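Local coordinates for Cgl0159-like domain-containing protein (Corynebacterium glutamicum, PDB 3FOK) that is of unknown function but belongs to the Cgl0159-like family, whose TIM-barrel fold is consistent with an enzyme, at residues Asp41-Ile46 / Arg293-Asp298; Pro239-Gly244 / Gly269-Arg274. All blocks are in the same frame, centred on the assembly; numbering follows the deposited sequence.

Contact 1 (Asp41-Ile46 / Arg293-Asp298)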
# COMPACT_ATOMS: atom_id res chain seq x y z
N ASP A 41 10.95 -33.73 29.14
CA ASP A 41 9.84 -34.56 28.68
C ASP A 41 9.28 -34.07 27.34
O ASP A 41 8.31 -34.64 26.82
CB ASP A 41 8.74 -34.61 29.75
CG ASP A 41 7.91 -33.34 29.81
OD1 ASP A 41 8.47 -32.25 29.60
OD2 ASP A 41 6.70 -33.45 30.09
N GLY A 42 9.89 -33.04 26.79
CA GLY A 42 9.47 -32.51 25.50
C GLY A 42 8.08 -31.91 25.43
O GLY A 42 7.59 -31.63 24.34
N LYS A 43 7.44 -31.73 26.58
CA LYS A 43 6.10 -31.15 26.61
C LYS A 43 6.12 -29.68 26.99
O LYS A 43 7.09 -29.20 27.59
CB LYS A 43 5.20 -31.92 27.58
CG LYS A 43 4.44 -33.09 26.95
CD LYS A 43 5.37 -34.16 26.42
CE LYS A 43 4.59 -35.37 25.93
NZ LYS A 43 3.66 -35.04 24.82
N LEU A 44 5.05 -28.97 26.65
CA LEU A 44 4.96 -27.55 26.93
C LEU A 44 3.57 -27.17 27.45
O LEU A 44 2.56 -27.64 26.93
CB LEU A 44 5.27 -26.77 25.65
CG LEU A 44 5.80 -25.34 25.69
CD1 LEU A 44 7.14 -25.30 26.42
CD2 LEU A 44 5.97 -24.84 24.26
N PHE A 45 3.53 -26.35 28.50
CA PHE A 45 2.28 -25.89 29.08
C PHE A 45 2.36 -24.38 29.24
O PHE A 45 3.15 -23.87 30.03
CB PHE A 45 2.03 -26.57 30.44
CG PHE A 45 0.85 -26.01 31.20
CD1 PHE A 45 -0.28 -25.54 30.54
CD2 PHE A 45 0.87 -25.99 32.60
CE1 PHE A 45 -1.37 -25.05 31.26
CE2 PHE A 45 -0.22 -25.51 33.32
CZ PHE A 45 -1.34 -25.04 32.64
N ILE A 46 1.52 -23.67 28.48
CA ILE A 46 1.51 -22.22 28.49
C ILE A 46 0.14 -21.63 28.82
O ILE A 46 -0.88 -22.08 28.29
CB ILE A 46 2.00 -21.70 27.13
CG1 ILE A 46 3.48 -22.03 26.97
CG2 ILE A 46 1.74 -20.20 27.00
CD1 ILE A 46 4.03 -21.74 25.60
N ARG A 293 -0.41 -31.20 35.80
CA ARG A 293 -0.12 -32.61 36.01
C ARG A 293 -0.67 -33.48 34.89
O ARG A 293 -0.50 -34.70 34.88
CB ARG A 293 -0.66 -33.04 37.38
CG ARG A 293 0.08 -32.34 38.54
CD ARG A 293 -0.53 -32.58 39.92
NE ARG A 293 -1.91 -32.11 40.01
CZ ARG A 293 -2.58 -31.95 41.16
NH1 ARG A 293 -1.99 -32.21 42.32
NH2 ARG A 293 -3.84 -31.54 41.13
N LEU A 294 -1.32 -32.84 33.93
CA LEU A 294 -1.89 -33.53 32.77
C LEU A 294 -0.86 -33.45 31.65
O LEU A 294 -0.76 -34.36 30.82
CB LEU A 294 -3.19 -32.84 32.36
CG LEU A 294 -4.41 -33.69 32.02
CD1 LEU A 294 -4.57 -34.83 33.02
CD2 LEU A 294 -5.65 -32.80 32.02
N VAL A 295 -0.09 -32.37 31.64
CA VAL A 295 0.95 -32.13 30.64
C VAL A 295 2.29 -32.72 31.07
O VAL A 295 2.93 -33.45 30.32
CB VAL A 295 1.12 -30.62 30.37
CG1 VAL A 295 2.27 -30.38 29.42
CG2 VAL A 295 -0.17 -30.04 29.79
N HIS A 296 2.72 -32.38 32.28
CA HIS A 296 3.97 -32.91 32.82
C HIS A 296 3.61 -33.94 33.88
O HIS A 296 3.43 -33.59 35.05
CB HIS A 296 4.83 -31.81 33.42
CG HIS A 296 5.43 -30.89 32.40
ND1 HIS A 296 4.78 -29.77 31.93
CD2 HIS A 296 6.60 -30.97 31.73
CE1 HIS A 296 5.53 -29.21 31.00
NE2 HIS A 296 6.63 -29.91 30.85
N THR A 297 3.50 -35.19 33.47
CA THR A 297 3.15 -36.27 34.38
C THR A 297 4.24 -36.52 35.43
O THR A 297 4.34 -37.62 35.96
CB THR A 297 2.84 -37.56 33.61
OG1 THR A 297 4.00 -37.97 32.88
CG2 THR A 297 1.69 -37.34 32.64
N ASP A 298 5.03 -35.50 35.71
CA ASP A 298 6.11 -35.58 36.70
C ASP A 298 6.88 -36.89 36.70
O ASP A 298 7.16 -37.44 37.76
CB ASP A 298 5.54 -35.35 38.10
CG ASP A 298 5.33 -33.88 38.42
OD1 ASP A 298 6.35 -33.16 38.55
OD2 ASP A 298 4.17 -33.45 38.54
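Val295 and His296, at the point where a helix gives way to loop, meet the loop and first strand residues of 41-46 in two different ways: one by methyl packing, the other by a polar ring. Val295 CG1, set anti to the backbone N (chi1 175°), reaches between neighbouring residues of 41-46. It rests against Lys43 CB, 3.8 Å away, and against Phe45 CB, and also reaches the Leu44 carbonyl oxygen. The Lys43 chain begins beside Val295 but bends at chi2 and leads its ammonium end elsewhere. His296 directs its imidazole toward the loop. Its NE2 donates a weak, bent hydrogen bond to Lys43 O (3.4 Å, N-H...O 126°), while Lys43 CB sits over one ring face, offset toward the rim. The Asp41 side chain crosses the histidine at about a right angle, with OD2 3.0 Å from His296 CD2 and the carboxylate plane turned 35° from the ring. Asp41 OD1 also accepts a weak but straight bond from Lys43 N (3.2 Å), which steadies the carboxylate beside the ring; its negative charge may favour a protonated imidazole. Strand 44-48 is bonded through its backbone to strand 267-272, and the Phe45 ring packs on Val288, Ala291 and Ala292, wedged between that strand and helix 284-295.

Contact 2 (Pro239-Gly244 / Gly269-Arg274)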
# COMPACT_ATOMS: atom_id res chain seq x y z
N PRO A 239 4.29 -29.70 15.27
CA PRO A 239 4.08 -29.71 16.72
C PRO A 239 2.80 -28.94 17.03
O PRO A 239 2.60 -27.83 16.54
CB PRO A 239 5.34 -29.02 17.25
CG PRO A 239 5.78 -28.15 16.11
CD PRO A 239 5.55 -29.04 14.92
N THR A 240 1.94 -29.56 17.83
CA THR A 240 0.66 -28.96 18.16
C THR A 240 0.43 -28.74 19.65
O THR A 240 0.87 -29.53 20.49
CB THR A 240 -0.49 -29.83 17.61
OG1 THR A 240 -0.37 -29.93 16.19
CG2 THR A 240 -1.84 -29.23 17.96
N LEU A 241 -0.26 -27.65 19.96
CA LEU A 241 -0.60 -27.31 21.33
C LEU A 241 -2.11 -27.15 21.35
O LEU A 241 -2.70 -26.60 20.41
CB LEU A 241 0.08 -26.00 21.75
CG LEU A 241 1.60 -26.09 21.89
CD1 LEU A 241 2.18 -24.71 22.14
CD2 LEU A 241 1.96 -27.03 23.03
N LEU A 242 -2.75 -27.63 22.41
CA LEU A 242 -4.20 -27.56 22.52
C LEU A 242 -4.67 -26.32 23.27
O LEU A 242 -3.99 -25.83 24.17
CB LEU A 242 -4.72 -28.82 23.21
CG LEU A 242 -4.17 -30.13 22.65
CD1 LEU A 242 -4.69 -31.29 23.48
CD2 LEU A 242 -4.56 -30.28 21.19
N LEU A 243 -5.83 -25.82 22.88
CA LEU A 243 -6.42 -24.64 23.51
C LEU A 243 -7.73 -25.02 24.19
O LEU A 243 -8.41 -25.95 23.76
CB LEU A 243 -6.65 -23.55 22.46
CG LEU A 243 -7.58 -23.88 21.28
CD1 LEU A 243 -9.03 -23.67 21.69
CD2 LEU A 243 -7.24 -22.98 20.10
N GLY A 244 -8.08 -24.30 25.25
CA GLY A 244 -9.31 -24.56 25.97
C GLY A 244 -10.20 -23.34 25.84
O GLY A 244 -10.11 -22.41 26.65
N GLY A 269 1.46 -30.40 24.01
CA GLY A 269 1.04 -29.75 25.23
C GLY A 269 -0.20 -28.88 25.17
O GLY A 269 -1.07 -29.07 24.32
N LEU A 270 -0.25 -27.91 26.07
CA LEU A 270 -1.38 -26.99 26.18
C LEU A 270 -1.01 -25.51 26.16
O LEU A 270 0.09 -25.12 26.57
CB LEU A 270 -2.13 -27.26 27.49
CG LEU A 270 -3.34 -28.19 27.60
CD1 LEU A 270 -3.23 -29.37 26.67
CD2 LEU A 270 -3.46 -28.64 29.05
N THR A 271 -1.94 -24.69 25.68
CA THR A 271 -1.81 -23.24 25.64
C THR A 271 -3.24 -22.78 25.91
O THR A 271 -3.98 -22.40 25.00
CB THR A 271 -1.34 -22.71 24.27
OG1 THR A 271 -0.01 -23.17 24.00
CG2 THR A 271 -1.33 -21.18 24.27
N VAL A 272 -3.62 -22.86 27.18
CA VAL A 272 -4.95 -22.53 27.64
C VAL A 272 -5.01 -21.24 28.46
O VAL A 272 -4.08 -20.92 29.19
CB VAL A 272 -5.52 -23.69 28.49
CG1 VAL A 272 -6.87 -23.33 29.06
CG2 VAL A 272 -5.61 -24.94 27.63
N GLY A 273 -6.12 -20.52 28.35
CA GLY A 273 -6.28 -19.28 29.08
C GLY A 273 -7.57 -19.16 29.87
O GLY A 273 -7.60 -19.41 31.08
N ARG A 274 -8.64 -18.76 29.18
CA ARG A 274 -9.95 -18.56 29.80
C ARG A 274 -10.32 -19.57 30.89
O ARG A 274 -10.76 -19.19 31.97
CB ARG A 274 -11.04 -18.56 28.71
CG ARG A 274 -10.75 -17.70 27.47
CD ARG A 274 -10.31 -18.55 26.27
NE ARG A 274 -8.96 -19.10 26.42
CZ ARG A 274 -8.40 -19.97 25.58
NH1 ARG A 274 -9.08 -20.41 24.54
NH2 ARG A 274 -7.18 -20.40 25.79
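Leu242 is held through both its N and its O by strand 267-272, the signature of parallel pairing. Its N donates to Gly269 O (2.9 Å, 169° at the hydrogen), and its O accepts from Thr271 N at 2.8 Å. The residue thus straddles Leu270, its partner in register. Beyond the backbone, Leu242 CB meets Leu270 CD1 at 3.8 Å as the two side chains cross obliquely; both lie on the sheet face that packs against Trp258 and Ala261 of helix 252-261. Leu241 turns to the other face. With its CG beside the backbone N (chi1 -68°), it lays CD2 over the bare backbone of Gly269, 3.5 Å from Gly269 N, and brings CD1 to 3.3 Å from Thr271 OG1. Here Met180 of strand 179-189 touches both Leu241 and Thr271, so this face looks into the barrel. Gly244 extends the contact toward Arg274. Val272 CG2 comes to 3.5 Å from Gly244 N, an approach made over a residue without a side chain. Gly244 O hangs over the centre of the Arg274 guanidinium, 3.0 Å above its plane; being over the face, it is badly placed for an N-H bond, although the positive charge should still favour a carbonyl oxygen there. Strand, helix 252-261 and next strand make a beta-alpha-beta crossover, the repeating element of a TIM barrel. Gly244 and Arg274 lie at the C-terminal side of the barrel strands, the rim where TIM-barrel enzymes usually place their active sites.

How the contacts relate
From the N terminus the chain passes helices 8-20 and 23-30 before reaching 41-46, which leads into strand 44-48 and is the first half of contact 1. It then runs through the other strands of the barrel to 240-243, and a short excursion by way of helix 252-261 returns it to 267-272, closing contact 2. Helix 284-295 follows, and its end closes contact 1, so the small loop is nested in the large one. The two meet at Leu270, whose CD2 packs on Val295 CG2. Its backbone N and O probably bond Leu44 O and Ile46 N, and these bonds between the contacts join strands 44-48 and 267-272, closing the ring of strands.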